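Local coordinates for beta-galactoside-binding lectin (Gallus gallus, PDB 1QMJ), which binds beta-galactosides such as lactose as a homodimeric galectin of chicken liver and may take part in regulating differentiation, at residues Ile86-Asp91 and Val95-Pro100. Sequence-based numbering, arbitrary orientation.
Sequences ICISFD and VKVKVP. With BME (beta-mercaptoethanol), chain D.
Cys87 and Lys98 form a hydrogen-bonded antiparallel pair, Cys87 N reaching Lys98 O at 2.9 Å and Lys98 N returning to Cys87 O at 2.8 Å. Two residues on, Ser89 and Lys96 repeat the exchange, the longer bond being Ser89 N to Lys96 O at 3.2 Å. Between these pairs, CA of Ile88 lies 3.4 Å from Lys96 O, a CA-H...O contact.

On the apolar face, CG2 of Ile86 lies alongside CG1 of Val97, 3.7 Å apart. With its CG1 anti to the backbone N (chi1 -177°), Val97 presents that methyl to Ile86, while its CG2 faces CG1 of Ile88. Phe90 meets Val95 through CB, its ring leading away toward Pro12 and Met41. Strands 29-33 and 39-47 of the facing sheet cover these side chains, closing the core of the galectin beta-sandwich.

The other face carries Cys87, Ser89 and the two lysines. CG of Lys98 passes 4.0 Å from CB of Cys87. Asp91 OD1 accepts from the backbone N of Ala93 and Glu94 in the hairpin turn. Alternation thus gives an apolar inner side and a polar outer one, where Cys87 SG is covalently linked to a beta-mercaptoethanol, probably from the crystallisation liquor, consistent with a reachable thiol.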
# COMPACT_ATOMS: atom_id res chain seq x y z
N ILE A 86 -9.16 0.24 -10.34
CA ILE A 86 -10.37 0.39 -9.53
C ILE A 86 -10.24 1.62 -8.63
O ILE A 86 -9.31 1.73 -7.82
CB ILE A 86 -10.55 -0.87 -8.68
CG1 ILE A 86 -10.71 -2.13 -9.54
CG2 ILE A 86 -11.78 -0.82 -7.78
CD1 ILE A 86 -10.33 -3.42 -8.80
N CYS A 87 -11.19 2.52 -8.79
CA CYS A 87 -11.24 3.78 -8.02
C CYS A 87 -12.38 3.72 -7.00
O CYS A 87 -13.53 3.44 -7.35
CB CYS A 87 -11.46 4.96 -8.96
SG CYS A 87 -10.03 5.22 -10.12
N ILE A 88 -12.00 4.00 -5.76
CA ILE A 88 -12.93 3.97 -4.64
C ILE A 88 -12.95 5.31 -3.88
O ILE A 88 -11.90 5.87 -3.55
CB ILE A 88 -12.52 2.87 -3.66
CG1 ILE A 88 -12.61 1.47 -4.26
CG2 ILE A 88 -13.37 2.85 -2.39
CD1 ILE A 88 -11.85 0.42 -3.45
N SER A 89 -14.16 5.75 -3.65
CA SER A 89 -14.46 6.98 -2.91
C SER A 89 -15.77 6.75 -2.17
O SER A 89 -16.49 5.78 -2.43
CB SER A 89 -14.60 8.17 -3.88
OG SER A 89 -15.59 7.90 -4.86
N PHE A 90 -16.06 7.62 -1.24
CA PHE A 90 -17.28 7.48 -0.45
C PHE A 90 -17.62 8.78 0.27
O PHE A 90 -16.85 9.74 0.24
CB PHE A 90 -17.09 6.38 0.62
CG PHE A 90 -16.27 6.86 1.82
CD1 PHE A 90 -14.88 7.04 1.71
CD2 PHE A 90 -16.91 7.11 3.05
CE1 PHE A 90 -14.14 7.48 2.81
CE2 PHE A 90 -16.16 7.55 4.15
CZ PHE A 90 -14.78 7.74 4.03
N ASP A 91 -18.78 8.73 0.87
CA ASP A 91 -19.33 9.83 1.67
C ASP A 91 -20.20 9.19 2.75
O ASP A 91 -20.15 7.97 2.96
CB ASP A 91 -20.14 10.81 0.79
CG ASP A 91 -21.18 10.15 -0.10
OD1 ASP A 91 -22.01 9.31 0.39
OD2 ASP A 91 -21.22 10.45 -1.36
N VAL A 95 -20.78 4.37 -0.97
CA VAL A 95 -19.46 4.05 -1.49
C VAL A 95 -19.58 3.84 -2.99
O VAL A 95 -20.51 3.16 -3.46
CB VAL A 95 -18.93 2.75 -0.86
CG1 VAL A 95 -17.44 2.52 -1.13
CG2 VAL A 95 -19.08 2.71 0.66
N LYS A 96 -18.67 4.42 -3.70
CA LYS A 96 -18.64 4.32 -5.16
C LYS A 96 -17.37 3.62 -5.60
O LYS A 96 -16.29 3.87 -5.07
CB LYS A 96 -18.66 5.70 -5.80
CG LYS A 96 -20.01 6.42 -5.69
CD LYS A 96 -20.03 7.71 -6.52
CE LYS A 96 -21.38 8.41 -6.53
NZ LYS A 96 -21.45 9.51 -7.50
N VAL A 97 -17.55 2.77 -6.57
CA VAL A 97 -16.45 2.02 -7.16
C VAL A 97 -16.52 2.21 -8.66
O VAL A 97 -17.50 1.82 -9.31
CB VAL A 97 -16.57 0.53 -6.83
CG1 VAL A 97 -15.40 -0.30 -7.37
CG2 VAL A 97 -16.61 0.25 -5.32
N LYS A 98 -15.50 2.83 -9.22
CA LYS A 98 -15.50 3.08 -10.66
C LYS A 98 -14.36 2.39 -11.37
O LYS A 98 -13.20 2.45 -10.94
CB LYS A 98 -15.36 4.57 -11.00
CG LYS A 98 -15.32 5.50 -9.80
CD LYS A 98 -16.33 6.64 -9.91
CE LYS A 98 -15.91 7.73 -10.91
NZ LYS A 98 -16.62 9.01 -10.69
N VAL A 99 -14.78 1.77 -12.44
CA VAL A 99 -13.91 1.08 -13.37
C VAL A 99 -14.13 1.72 -14.72
O VAL A 99 -15.08 2.52 -14.87
CB VAL A 99 -14.24 -0.42 -13.44
CG1 VAL A 99 -13.92 -1.17 -12.15
CG2 VAL A 99 -15.72 -0.69 -13.72
N PRO A 100 -13.33 1.70 -15.63
CA PRO A 100 -13.57 2.46 -16.86
C PRO A 100 -14.97 2.40 -17.51
O PRO A 100 -15.44 3.39 -18.06
CB PRO A 100 -12.47 1.95 -17.80
CG PRO A 100 -12.20 0.55 -17.29
CD PRO A 100 -12.20 0.76 -15.80
C1 BME D . -13.03 9.66 -7.98
C2 BME D . -12.27 8.43 -8.50
O1 BME D . -13.86 9.29 -6.89
S2 BME D . -11.72 7.38 -7.13